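Local coordinates for peptidyl tryptophan dihydroxylase (Pseudomonas putida, PDB 7CTQ), which probably uses its bound FAD to dihydroxylate a peptidyl tryptophan, a step essential for biogenesis of the tryptophylquinone cofactor of quinohemoprotein amine dehydrogenase, at residues H350-V358 / R424-V432; T20-Y29 / A285-R294. All blocks are in the same frame, centred on the assembly; numbering follows the deposited sequence.

Interaction 1. Residues H350-V358 / R424-V432; sequences HVAADWSAV and RWLLEQGLV
A Schellman motif ends helix 416-428, and Trp355, on a short 3-10 turn, packs against the residues that leave it. With chi1 at 179°, the Trp355 side chain extends opposite the backbone N and lies alongside Leu431. Leu431 CB lies over the centre of one face, and Leu431 CD1 makes a CH-pi contact 3.8 Å from the centroid of the five-membered ring of Trp355; Val358 CB covers the opposite face nearer its rim. At the far end of the indole, Trp355 CH2 meets Leu426 CD2 at 3.7 Å, while Gln429 O lies at the ring edge, in its plane. Val398 of helix 395-402 also touches the indole. Gly430, with positive phi and no side chain, lets Ala353 CB come within 3.6 Å of Gly430 N, and Trp355 CB lies 3.5 Å from Gly430 O. No direct hydrogen bond joins the segments. A water bridges them instead, accepting from Asp354 N and donating to Gln429 O, 2.8 Å from each. The water thus satisfies an amide and a carbonyl that are not bonded to each other, leaving apolar contact around one indole to hold the C-terminal end to the loop before strand 359-367.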
ATOM      1  N   HIS A 350     -14.895  -1.598 -11.591  1.00 44.81           N
ATOM      2  CA  HIS A 350     -15.874  -0.521 -11.718  1.00 58.22           C
ATOM      3  C   HIS A 350     -17.267  -1.131 -11.603  1.00 46.43           C
ATOM      4  O   HIS A 350     -17.702  -1.867 -12.493  1.00 48.98           O
ATOM      5  CB  HIS A 350     -15.704   0.238 -13.035  1.00 64.30           C
ATOM      6  CG  HIS A 350     -16.389   1.571 -13.052  1.00 69.32           C
ATOM      7  ND1 HIS A 350     -16.144   2.525 -14.018  1.00 73.95           N
ATOM      8  CD2 HIS A 350     -17.314   2.109 -12.220  1.00 71.40           C
ATOM      9  CE1 HIS A 350     -16.888   3.593 -13.780  1.00 83.58           C
ATOM     10  NE2 HIS A 350     -17.607   3.367 -12.694  1.00 79.95           N
ATOM     11  N   VAL A 351     -17.958  -0.836 -10.504  1.00 39.64           N
ATOM     12  CA  VAL A 351     -19.261  -1.440 -10.256  1.00 43.83           C
ATOM     13  C   VAL A 351     -20.315  -0.797 -11.155  1.00 46.71           C
ATOM     14  O   VAL A 351     -20.182   0.357 -11.591  1.00 41.22           O
ATOM     15  CB  VAL A 351     -19.637  -1.298  -8.769  1.00 47.67           C
ATOM     16  CG1 VAL A 351     -19.996   0.106  -8.481  1.00 42.47           C
ATOM     17  CG2 VAL A 351     -20.807  -2.186  -8.395  1.00 45.59           C
ATOM     18  N   ALA A 352     -21.379  -1.550 -11.426  1.00 31.83           N
ATOM     19  CA  ALA A 352     -22.487  -1.049 -12.230  1.00 30.79           C
ATOM     20  C   ALA A 352     -23.309  -0.019 -11.459  1.00 29.20           C
ATOM     21  O   ALA A 352     -23.495  -0.137 -10.246  1.00 37.72           O
ATOM     22  CB  ALA A 352     -23.378  -2.216 -12.660  1.00 39.57           C
ATOM     23  N   ALA A 353     -23.819   0.984 -12.175  1.00 28.75           N
ATOM     24  CA  ALA A 353     -24.682   1.993 -11.573  1.00 33.76           C
ATOM     25  C   ALA A 353     -26.015   1.393 -11.127  1.00 39.63           C
ATOM     26  O   ALA A 353     -26.504   0.406 -11.684  1.00 34.12           O
ATOM     27  CB  ALA A 353     -24.943   3.142 -12.557  1.00 31.27           C
ATOM     28  N   ASP A 354     -26.609   2.016 -10.113  1.00 33.64           N
ATOM     29  CA  ASP A 354     -27.956   1.670  -9.666  1.00 34.22           C
ATOM     30  C   ASP A 354     -28.546   2.947  -9.073  1.00 37.48           C
ATOM     31  O   ASP A 354     -28.442   3.190  -7.865  1.00 32.12           O
ATOM     32  CB  ASP A 354     -27.956   0.528  -8.658  1.00 38.97           C
ATOM     33  CG  ASP A 354     -29.369   0.099  -8.250  1.00 51.11           C
ATOM     34  OD1 ASP A 354     -30.361   0.735  -8.686  1.00 48.92           O
ATOM     35  OD2 ASP A 354     -29.484  -0.885  -7.493  1.00 53.11           O
ATOM     36  N   TRP A 355     -29.178   3.747  -9.937  1.00 31.91           N
ATOM     37  CA  TRP A 355     -29.703   5.028  -9.485  1.00 32.91           C
ATOM     38  C   TRP A 355     -30.737   4.846  -8.389  1.00 38.52           C
ATOM     39  O   TRP A 355     -30.832   5.686  -7.488  1.00 35.19           O
ATOM     40  CB  TRP A 355     -30.303   5.820 -10.647  1.00 35.24           C
ATOM     41  CG  TRP A 355     -30.852   7.131 -10.173  1.00 38.09           C
ATOM     42  CD1 TRP A 355     -32.164   7.461 -10.011  1.00 45.76           C
ATOM     43  CD2 TRP A 355     -30.093   8.266  -9.731  1.00 37.20           C
ATOM     44  NE1 TRP A 355     -32.271   8.744  -9.525  1.00 42.47           N
ATOM     45  CE2 TRP A 355     -31.015   9.260  -9.345  1.00 41.56           C
ATOM     46  CE3 TRP A 355     -28.727   8.540  -9.639  1.00 33.58           C
ATOM     47  CZ2 TRP A 355     -30.614  10.515  -8.879  1.00 39.43           C
ATOM     48  CZ3 TRP A 355     -28.324   9.787  -9.176  1.00 39.66           C
ATOM     49  CH2 TRP A 355     -29.268  10.759  -8.802  1.00 39.27           C
ATOM     50  N   SER A 356     -31.494   3.744  -8.432  1.00 41.33           N
ATOM     51  CA  SER A 356     -32.526   3.499  -7.429  1.00 48.34           C
ATOM     52  C   SER A 356     -31.944   3.368  -6.027  1.00 43.82           C
ATOM     53  O   SER A 356     -32.635   3.654  -5.045  1.00 45.37           O
ATOM     54  CB  SER A 356     -33.331   2.241  -7.796  1.00 47.95           C
ATOM     55  OG  SER A 356     -32.602   1.051  -7.533  1.00 44.31           O
ATOM     56  N   ALA A 357     -30.676   2.969  -5.913  1.00 39.73           N
ATOM     57  CA  ALA A 357     -30.020   2.748  -4.632  1.00 37.83           C
ATOM     58  C   ALA A 357     -29.231   3.955  -4.130  1.00 43.53           C
ATOM     59  O   ALA A 357     -28.634   3.871  -3.050  1.00 43.98           O
ATOM     60  CB  ALA A 357     -29.076   1.538  -4.731  1.00 39.65           C
ATOM     61  N   VAL A 358     -29.206   5.065  -4.876  1.00 35.82           N
ATOM     62  CA  VAL A 358     -28.409   6.227  -4.490  1.00 35.77           C
ATOM     63  C   VAL A 358     -29.004   6.869  -3.242  1.00 39.57           C
ATOM     64  O   VAL A 358     -30.228   7.019  -3.121  1.00 32.47           O
ATOM     65  CB  VAL A 358     -28.349   7.231  -5.655  1.00 35.08           C
ATOM     66  CG1 VAL A 358     -27.870   8.564  -5.177  1.00 37.96           C
ATOM     67  CG2 VAL A 358     -27.471   6.697  -6.800  1.00 28.98           C
ATOM     68  N   ARG A 424     -23.490  14.981 -16.770  1.00 30.23           N
ATOM     69  CA  ARG A 424     -22.612  13.852 -17.067  1.00 33.14           C
ATOM     70  C   ARG A 424     -22.427  12.957 -15.848  1.00 35.24           C
ATOM     71  O   ARG A 424     -22.411  11.731 -15.971  1.00 31.24           O
ATOM     72  CB  ARG A 424     -21.261  14.358 -17.561  1.00 34.71           C
ATOM     73  CG  ARG A 424     -21.295  14.939 -18.963  1.00 30.35           C
ATOM     74  CD  ARG A 424     -19.888  15.059 -19.519  1.00 37.07           C
ATOM     75  NE  ARG A 424     -18.999  15.796 -18.619  1.00 39.77           N
ATOM     76  CZ  ARG A 424     -18.858  17.119 -18.625  1.00 40.06           C
ATOM     77  NH1 ARG A 424     -19.558  17.858 -19.484  1.00 37.01           N
ATOM     78  NH2 ARG A 424     -18.029  17.709 -17.768  1.00 36.81           N
ATOM     79  N   TRP A 425     -22.261  13.550 -14.662  1.00 32.76           N
ATOM     80  CA  TRP A 425     -22.157  12.740 -13.450  1.00 29.89           C
ATOM     81  C   TRP A 425     -23.420  11.911 -13.241  1.00 30.77           C
ATOM     82  O   TRP A 425     -23.350  10.711 -12.961  1.00 28.72           O
ATOM     83  CB  TRP A 425     -21.885  13.637 -12.236  1.00 34.84           C
ATOM     84  CG  TRP A 425     -21.567  12.879 -10.985  1.00 29.72           C
ATOM     85  CD1 TRP A 425     -20.343  12.418 -10.596  1.00 32.21           C
ATOM     86  CD2 TRP A 425     -22.490  12.486  -9.960  1.00 31.23           C
ATOM     87  NE1 TRP A 425     -20.450  11.761  -9.388  1.00 29.56           N
ATOM     88  CE2 TRP A 425     -21.756  11.793  -8.979  1.00 33.83           C
ATOM     89  CE3 TRP A 425     -23.872  12.660  -9.775  1.00 31.84           C
ATOM     90  CZ2 TRP A 425     -22.354  11.268  -7.824  1.00 33.19           C
ATOM     91  CZ3 TRP A 425     -24.464  12.139  -8.627  1.00 30.06           C
ATOM     92  CH2 TRP A 425     -23.703  11.455  -7.667  1.00 28.93           C
ATOM     93  N   LEU A 426     -24.592  12.528 -13.399  1.00 29.97           N
ATOM     94  CA  LEU A 426     -25.833  11.796 -13.170  1.00 29.43           C
ATOM     95  C   LEU A 426     -25.972  10.623 -14.132  1.00 30.01           C
ATOM     96  O   LEU A 426     -26.503   9.565 -13.768  1.00 33.48           O
ATOM     97  CB  LEU A 426     -27.025  12.740 -13.306  1.00 27.97           C
ATOM     98  CG  LEU A 426     -27.076  13.814 -12.207  1.00 38.54           C
ATOM     99  CD1 LEU A 426     -28.091  14.900 -12.562  1.00 35.33           C
ATOM    100  CD2 LEU A 426     -27.402  13.184 -10.858  1.00 29.12           C
ATOM    101  N   LEU A 427     -25.541  10.811 -15.373  1.00 31.36           N
ATOM    102  CA  LEU A 427     -25.573   9.721 -16.344  1.00 35.76           C
ATOM    103  C   LEU A 427     -24.733   8.552 -15.861  1.00 37.93           C
ATOM    104  O   LEU A 427     -25.163   7.394 -15.904  1.00 28.96           O
ATOM    105  CB  LEU A 427     -25.048  10.223 -17.683  1.00 36.19           C
ATOM    106  CG  LEU A 427     -25.676   9.676 -18.948  1.00 46.18           C
ATOM    107  CD1 LEU A 427     -26.982  10.412 -19.193  1.00 55.07           C
ATOM    108  CD2 LEU A 427     -24.707   9.851 -20.101  1.00 46.62           C
ATOM    109  N   GLU A 428     -23.522   8.848 -15.392  1.00 28.78           N
ATOM    110  CA  GLU A 428     -22.625   7.821 -14.909  1.00 28.60           C
ATOM    111  C   GLU A 428     -23.147   7.153 -13.652  1.00 30.01           C
ATOM    112  O   GLU A 428     -22.726   6.035 -13.350  1.00 38.88           O
ATOM    113  CB  GLU A 428     -21.246   8.432 -14.665  1.00 30.87           C
ATOM    114  CG  GLU A 428     -20.568   8.850 -15.964  1.00 41.37           C
ATOM    115  CD  GLU A 428     -19.394   9.817 -15.779  1.00 50.46           C
ATOM    116  OE1 GLU A 428     -19.206  10.355 -14.660  1.00 53.78           O
ATOM    117  OE2 GLU A 428     -18.678  10.059 -16.774  1.00 45.92           O
ATOM    118  N   GLN A 429     -24.055   7.801 -12.916  1.00 29.26           N
ATOM    119  CA  GLN A 429     -24.637   7.189 -11.733  1.00 35.11           C
ATOM    120  C   GLN A 429     -25.943   6.462 -12.037  1.00 29.34           C
ATOM    121  O   GLN A 429     -26.568   5.923 -11.116  1.00 30.15           O
ATOM    122  CB  GLN A 429     -24.852   8.236 -10.632  1.00 29.48           C
ATOM    123  CG  GLN A 429     -23.586   9.010 -10.271  1.00 34.29           C
ATOM    124  CD  GLN A 429     -22.380   8.112 -10.054  1.00 39.34           C
ATOM    125  OE1 GLN A 429     -22.468   7.088  -9.387  1.00 39.69           O
ATOM    126  NE2 GLN A 429     -21.246   8.502 -10.609  1.00 46.51           N
ATOM    127  N   GLY A 430     -26.332   6.375 -13.306  1.00 32.42           N
ATOM    128  CA  GLY A 430     -27.484   5.582 -13.684  1.00 36.04           C
ATOM    129  C   GLY A 430     -28.767   6.362 -13.885  1.00 33.25           C
ATOM    130  O   GLY A 430     -29.819   5.747 -14.096  1.00 35.01           O
ATOM    131  N   LEU A 431     -28.722   7.686 -13.799  1.00 34.85           N
ATOM    132  CA  LEU A 431     -29.884   8.520 -14.097  1.00 38.53           C
ATOM    133  C   LEU A 431     -29.791   8.890 -15.569  1.00 44.10           C
ATOM    134  O   LEU A 431     -29.097   9.839 -15.942  1.00 47.06           O
ATOM    135  CB  LEU A 431     -29.926   9.759 -13.212  1.00 34.17           C
ATOM    136  CG  LEU A 431     -31.140  10.650 -13.520  1.00 40.81           C
ATOM    137  CD1 LEU A 431     -32.365  10.157 -12.775  1.00 39.63           C
ATOM    138  CD2 LEU A 431     -30.867  12.110 -13.215  1.00 41.96           C
ATOM    139  N   VAL A 432     -30.478   8.136 -16.415  1.00 42.46           N
ATOM    140  CA  VAL A 432     -30.347   8.348 -17.857  1.00 58.74           C
ATOM    141  C   VAL A 432     -31.686   8.710 -18.501  1.00 55.55           C
ATOM    142  O   VAL A 432     -32.595   9.205 -17.831  1.00 60.79           O
ATOM    143  CB  VAL A 432     -29.732   7.108 -18.537  1.00 57.18           C
ATOM    144  CG1 VAL A 432     -29.227   7.464 -19.929  1.00 59.66           C
ATOM    145  CG2 VAL A 432     -28.599   6.528 -17.670  1.00 57.27           C
TER
HETATM  146  O   HOH W   1     -25.448   4.374  -9.040  1.00 33.95           O

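Interaction 2. Residues T20-Y29 / A285-R294; sequences TAIGLRRLGY and APVVINTLLR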
ATOM      1  N   THR A  20       4.269  10.197   5.549  1.00 38.67           N
ATOM      2  CA  THR A  20       3.429  10.856   6.543  1.00 36.90           C
ATOM      3  C   THR A  20       4.183  11.978   7.248  1.00 36.91           C
ATOM      4  O   THR A  20       3.661  13.092   7.415  1.00 33.69           O
ATOM      5  CB  THR A  20       2.922   9.821   7.554  1.00 41.52           C
ATOM      6  OG1 THR A  20       2.181   8.807   6.862  1.00 41.69           O
ATOM      7  CG2 THR A  20       2.046  10.472   8.612  1.00 36.59           C
ATOM      8  N   ALA A  21       5.418  11.695   7.664  1.00 38.21           N
ATOM      9  CA  ALA A  21       6.270  12.692   8.312  1.00 44.52           C
ATOM     10  C   ALA A  21       6.388  13.966   7.479  1.00 39.47           C
ATOM     11  O   ALA A  21       6.222  15.082   7.994  1.00 42.05           O
ATOM     12  CB  ALA A  21       7.654  12.092   8.565  1.00 37.92           C
ATOM     13  N   ILE A  22       6.680  13.817   6.185  1.00 38.34           N
ATOM     14  CA  ILE A  22       6.862  14.984   5.336  1.00 34.75           C
ATOM     15  C   ILE A  22       5.550  15.734   5.182  1.00 44.31           C
ATOM     16  O   ILE A  22       5.523  16.972   5.188  1.00 40.47           O
ATOM     17  CB  ILE A  22       7.452  14.570   3.980  1.00 44.11           C
ATOM     18  CG1 ILE A  22       8.828  13.940   4.198  1.00 46.14           C
ATOM     19  CG2 ILE A  22       7.537  15.774   3.035  1.00 42.76           C
ATOM     20  CD1 ILE A  22       9.516  13.530   2.938  1.00 64.42           C
ATOM     21  N   GLY A  23       4.440  15.000   5.067  1.00 37.19           N
ATOM     22  CA  GLY A  23       3.147  15.655   5.005  1.00 38.37           C
ATOM     23  C   GLY A  23       2.878  16.497   6.232  1.00 35.51           C
ATOM     24  O   GLY A  23       2.347  17.607   6.135  1.00 39.76           O
ATOM     25  N   LEU A  24       3.255  15.988   7.406  1.00 37.87           N
ATOM     26  CA  LEU A  24       3.028  16.749   8.632  1.00 38.58           C
ATOM     27  C   LEU A  24       3.892  18.006   8.660  1.00 46.04           C
ATOM     28  O   LEU A  24       3.424  19.079   9.064  1.00 45.84           O
ATOM     29  CB  LEU A  24       3.290  15.863   9.846  1.00 43.30           C
ATOM     30  CG  LEU A  24       2.294  14.714  10.018  1.00 44.14           C
ATOM     31  CD1 LEU A  24       2.878  13.661  10.896  1.00 32.41           C
ATOM     32  CD2 LEU A  24       1.005  15.241  10.600  1.00 34.15           C
ATOM     33  N   ARG A  25       5.147  17.891   8.213  1.00 42.71           N
ATOM     34  CA  ARG A  25       6.015  19.058   8.036  1.00 45.36           C
ATOM     35  C   ARG A  25       5.350  20.135   7.180  1.00 53.42           C
ATOM     36  O   ARG A  25       5.366  21.321   7.529  1.00 44.47           O
ATOM     37  CB  ARG A  25       7.337  18.625   7.401  1.00 48.61           C
ATOM     38  CG  ARG A  25       8.225  17.824   8.335  1.00 50.79           C
ATOM     39  CD  ARG A  25       8.596  18.658   9.555  1.00 60.17           C
ATOM     40  NE  ARG A  25       9.538  19.721   9.215  1.00 58.78           N
ATOM     41  CZ  ARG A  25       9.540  20.928   9.772  1.00 65.71           C
ATOM     42  NH1 ARG A  25       8.645  21.234  10.711  1.00 53.58           N
ATOM     43  NH2 ARG A  25      10.443  21.825   9.389  1.00 67.02           N
ATOM     44  N   ARG A  26       4.774  19.736   6.039  1.00 44.22           N
ATOM     45  CA  ARG A  26       4.126  20.701   5.157  1.00 41.55           C
ATOM     46  C   ARG A  26       2.904  21.342   5.800  1.00 50.95           C
ATOM     47  O   ARG A  26       2.530  22.455   5.412  1.00 58.16           O
ATOM     48  CB  ARG A  26       3.733  20.029   3.843  1.00 44.99           C
ATOM     49  CG  ARG A  26       4.907  19.315   3.167  1.00 55.90           C
ATOM     50  CD  ARG A  26       4.762  19.315   1.654  1.00 64.66           C
ATOM     51  NE  ARG A  26       3.397  18.989   1.257  1.00 72.97           N
ATOM     52  CZ  ARG A  26       2.921  19.131   0.025  1.00 77.48           C
ATOM     53  NH1 ARG A  26       3.702  19.602  -0.943  1.00 64.14           N
ATOM     54  NH2 ARG A  26       1.662  18.797  -0.234  1.00 76.65           N
ATOM     55  N   LEU A  27       2.269  20.668   6.761  1.00 45.50           N
ATOM     56  CA  LEU A  27       1.192  21.292   7.517  1.00 44.72           C
ATOM     57  C   LEU A  27       1.712  22.187   8.631  1.00 47.42           C
ATOM     58  O   LEU A  27       0.919  22.910   9.241  1.00 49.65           O
ATOM     59  CB  LEU A  27       0.263  20.223   8.104  1.00 45.02           C
ATOM     60  CG  LEU A  27      -0.615  19.489   7.085  1.00 50.36           C
ATOM     61  CD1 LEU A  27      -1.568  18.511   7.782  1.00 44.08           C
ATOM     62  CD2 LEU A  27      -1.379  20.500   6.219  1.00 38.97           C
ATOM     63  N   GLY A  28       3.011  22.147   8.906  1.00 45.17           N
ATOM     64  CA  GLY A  28       3.622  22.989   9.907  1.00 52.12           C
ATOM     65  C   GLY A  28       3.993  22.295  11.202  1.00 51.16           C
ATOM     66  O   GLY A  28       4.266  22.982  12.191  1.00 53.80           O
ATOM     67  N   TYR A  29       4.018  20.969  11.226  1.00 47.76           N
ATOM     68  CA  TYR A  29       4.228  20.217  12.453  1.00 50.05           C
ATOM     69  C   TYR A  29       5.691  19.847  12.616  1.00 47.45           C
ATOM     70  O   TYR A  29       6.354  19.465  11.650  1.00 46.57           O
ATOM     71  CB  TYR A  29       3.383  18.943  12.465  1.00 49.77           C
ATOM     72  CG  TYR A  29       1.934  19.195  12.754  1.00 42.36           C
ATOM     73  CD1 TYR A  29       1.499  19.451  14.047  1.00 44.27           C
ATOM     74  CD2 TYR A  29       0.999  19.193  11.733  1.00 43.53           C
ATOM     75  CE1 TYR A  29       0.168  19.684  14.319  1.00 44.51           C
ATOM     76  CE2 TYR A  29      -0.332  19.433  11.990  1.00 41.95           C
ATOM     77  CZ  TYR A  29      -0.745  19.668  13.282  1.00 46.94           C
ATOM     78  OH  TYR A  29      -2.076  19.902  13.523  1.00 38.79           O
ATOM     79  N   ALA A 285      -3.267  10.581   5.573  1.00 29.95           N
ATOM     80  CA  ALA A 285      -2.975  10.488   7.002  1.00 35.08           C
ATOM     81  C   ALA A 285      -2.664  11.848   7.622  1.00 39.65           C
ATOM     82  O   ALA A 285      -3.204  12.146   8.704  1.00 35.09           O
ATOM     83  CB  ALA A 285      -1.831   9.488   7.230  1.00 29.55           C
ATOM     84  N   PRO A 286      -1.850  12.721   7.008  1.00 34.56           N
ATOM     85  CA  PRO A 286      -1.591  14.019   7.660  1.00 41.39           C
ATOM     86  C   PRO A 286      -2.840  14.846   7.945  1.00 39.04           C
ATOM     87  O   PRO A 286      -2.898  15.485   9.002  1.00 34.59           O
ATOM     88  CB  PRO A 286      -0.642  14.721   6.675  1.00 33.15           C
ATOM     89  CG  PRO A 286       0.071  13.617   6.005  1.00 38.53           C
ATOM     90  CD  PRO A 286      -0.954  12.519   5.851  1.00 38.35           C
ATOM     91  N   VAL A 287      -3.851  14.858   7.064  1.00 30.20           N
ATOM     92  CA  VAL A 287      -5.026  15.655   7.404  1.00 32.98           C
ATOM     93  C   VAL A 287      -5.824  14.990   8.522  1.00 32.70           C
ATOM     94  O   VAL A 287      -6.503  15.678   9.304  1.00 34.56           O
ATOM     95  CB  VAL A 287      -5.919  15.948   6.178  1.00 30.16           C
ATOM     96  CG1 VAL A 287      -5.291  17.022   5.281  1.00 33.57           C
ATOM     97  CG2 VAL A 287      -6.200  14.675   5.388  1.00 39.74           C
ATOM     98  N   VAL A 288      -5.796  13.659   8.608  1.00 31.16           N
ATOM     99  CA  VAL A 288      -6.500  12.997   9.705  1.00 31.44           C
ATOM    100  C   VAL A 288      -5.845  13.380  11.029  1.00 36.50           C
ATOM    101  O   VAL A 288      -6.518  13.790  11.987  1.00 32.39           O
ATOM    102  CB  VAL A 288      -6.532  11.469   9.487  1.00 33.70           C
ATOM    103  CG1 VAL A 288      -7.044  10.740  10.734  1.00 26.97           C
ATOM    104  CG2 VAL A 288      -7.442  11.112   8.272  1.00 29.01           C
ATOM    105  N   ILE A 289      -4.513  13.295  11.079  1.00 33.93           N
ATOM    106  CA  ILE A 289      -3.752  13.723  12.257  1.00 34.74           C
ATOM    107  C   ILE A 289      -4.035  15.189  12.574  1.00 36.85           C
ATOM    108  O   ILE A 289      -4.290  15.561  13.726  1.00 40.73           O
ATOM    109  CB  ILE A 289      -2.254  13.458  12.020  1.00 36.29           C
ATOM    110  CG1 ILE A 289      -2.039  11.959  11.805  1.00 33.39           C
ATOM    111  CG2 ILE A 289      -1.374  13.990  13.179  1.00 33.51           C
ATOM    112  CD1 ILE A 289      -0.669  11.584  11.287  1.00 36.71           C
ATOM    113  N   ASN A 290      -3.997  16.042  11.547  1.00 36.59           N
ATOM    114  CA  ASN A 290      -4.270  17.463  11.730  1.00 37.80           C
ATOM    115  C   ASN A 290      -5.632  17.686  12.380  1.00 42.02           C
ATOM    116  O   ASN A 290      -5.783  18.548  13.261  1.00 31.88           O
ATOM    117  CB  ASN A 290      -4.179  18.175  10.372  1.00 32.24           C
ATOM    118  CG  ASN A 290      -4.328  19.672  10.486  1.00 35.60           C
ATOM    119  OD1 ASN A 290      -3.600  20.326  11.241  1.00 38.07           O
ATOM    120  ND2 ASN A 290      -5.280  20.233   9.736  1.00 35.94           N
ATOM    121  N   THR A 291      -6.631  16.893  11.984  1.00 33.52           N
ATOM    122  CA  THR A 291      -7.930  16.978  12.636  1.00 33.14           C
ATOM    123  C   THR A 291      -7.848  16.480  14.072  1.00 38.05           C
ATOM    124  O   THR A 291      -8.395  17.108  14.984  1.00 37.21           O
ATOM    125  CB  THR A 291      -8.977  16.190  11.850  1.00 36.02           C
ATOM    126  OG1 THR A 291      -8.855  16.502  10.451  1.00 33.54           O
ATOM    127  CG2 THR A 291     -10.400  16.556  12.337  1.00 31.39           C
ATOM    128  N   LEU A 292      -7.138  15.377  14.294  1.00 27.64           N
ATOM    129  CA  LEU A 292      -7.092  14.797  15.624  1.00 36.91           C
ATOM    130  C   LEU A 292      -6.451  15.758  16.622  1.00 46.80           C
ATOM    131  O   LEU A 292      -6.792  15.737  17.813  1.00 41.41           O
ATOM    132  CB  LEU A 292      -6.336  13.465  15.578  1.00 28.92           C
ATOM    133  CG  LEU A 292      -7.094  12.296  14.915  1.00 39.42           C
ATOM    134  CD1 LEU A 292      -6.226  11.064  14.828  1.00 32.75           C
ATOM    135  CD2 LEU A 292      -8.388  11.965  15.653  1.00 35.34           C
ATOM    136  N   LEU A 293      -5.555  16.627  16.146  1.00 41.07           N
ATOM    137  CA  LEU A 293      -4.797  17.550  16.989  1.00 35.84           C
ATOM    138  C   LEU A 293      -5.431  18.933  17.095  1.00 43.33           C
ATOM    139  O   LEU A 293      -5.464  19.499  18.194  1.00 46.82           O
ATOM    140  CB  LEU A 293      -3.368  17.675  16.461  1.00 39.88           C
ATOM    141  CG  LEU A 293      -2.579  16.364  16.528  1.00 34.83           C
ATOM    142  CD1 LEU A 293      -1.241  16.484  15.835  1.00 38.97           C
ATOM    143  CD2 LEU A 293      -2.396  15.923  17.970  1.00 39.66           C
ATOM    144  N   ARG A 294      -5.937  19.486  15.990  1.00 37.10           N
ATOM    145  CA  ARG A 294      -6.533  20.820  15.960  1.00 44.49           C
ATOM    146  C   ARG A 294      -8.014  20.844  16.316  1.00 45.40           C
ATOM    147  O   ARG A 294      -8.486  21.830  16.894  1.00 43.78           O
ATOM    148  CB  ARG A 294      -6.362  21.457  14.574  1.00 46.11           C
ATOM    149  CG  ARG A 294      -4.924  21.723  14.164  1.00 52.80           C
ATOM    150  CD  ARG A 294      -4.111  22.339  15.294  1.00 53.69           C
ATOM    151  NE  ARG A 294      -2.888  22.926  14.762  1.00 60.22           N
ATOM    152  CZ  ARG A 294      -1.710  22.907  15.374  1.00 63.77           C
ATOM    153  NH1 ARG A 294      -1.584  22.330  16.564  1.00 59.40           N
ATOM    154  NH2 ARG A 294      -0.654  23.467  14.789  1.00 60.46           N
TER
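Tyr29 OH donates a 2.8 Å hydrogen bond to Asn290 OD1, tying Tyr29, two residues beyond the end of helix 15-27, to the middle of helix 285-294. Helix 15-27 begins within what looks like a Rossmann-type GxGxxG turn, consistent with a dinucleotide-binding fold around FAD. The chi1 of Asn290 (-175°) turns the amide so that OD1 reaches the edge of the Tyr29 ring, near its plane; Asn290 ND2 bonds to Gly369 O, so both ends of the amide are engaged. The same hydroxyl of Tyr29 lies over a face of the Arg294 guanidinium, offset toward its rim, without a hydrogen bond to it. Leu293 CD1 packs on Tyr29 CE1 at 3.8 Å. A phenylalanine in place of Tyr29 would probably leave Asn290 OD1 without this donor and the amide, held at its ND2 end by Gly369 O, less firmly fixed in rotation. The short helical segments cross at -54°, their axes 9.0 Å apart at closest approach. Here Pro286 is a knob set among Thr20, Gly23, Leu24 and Leu27. Gly23, with no side chain, lets Pro286 CG come within 3.8 Å of Gly23 CA. Beside the knob, Leu24 crosses Ile289 at about a right angle, Leu24 CD2 meeting Ile289 CG2 at 3.7 Å. Farther along the same helix, Leu27 CD1 touches Asn290 CB, also at 3.7 Å.

In the fold
The two contacts are separate: their centres lie 35 Å apart, their nearest atoms about 21 Å, and both segments of interaction 2 precede those of interaction 1 in the chain. Interaction 2, centred about 19 Å from the chain centre, has the side chain of Thr20 about 8 Å from the bound FAD, consistent with a place in the dinucleotide-binding part of the fold; Ile8 of strand 8-11 touches side chains of both its segments, Leu24 and Tyr29 on one and Leu293 on the other. Interaction 1 is centred farther out, about 29 Å from the chain centre. Strand 370-378 is a common neighbour: the backbone N of Val371 hydrogen-bonds with Thr291 OG1 of interaction 2, while Val377 touches Val358 and Trp425 of interaction 1.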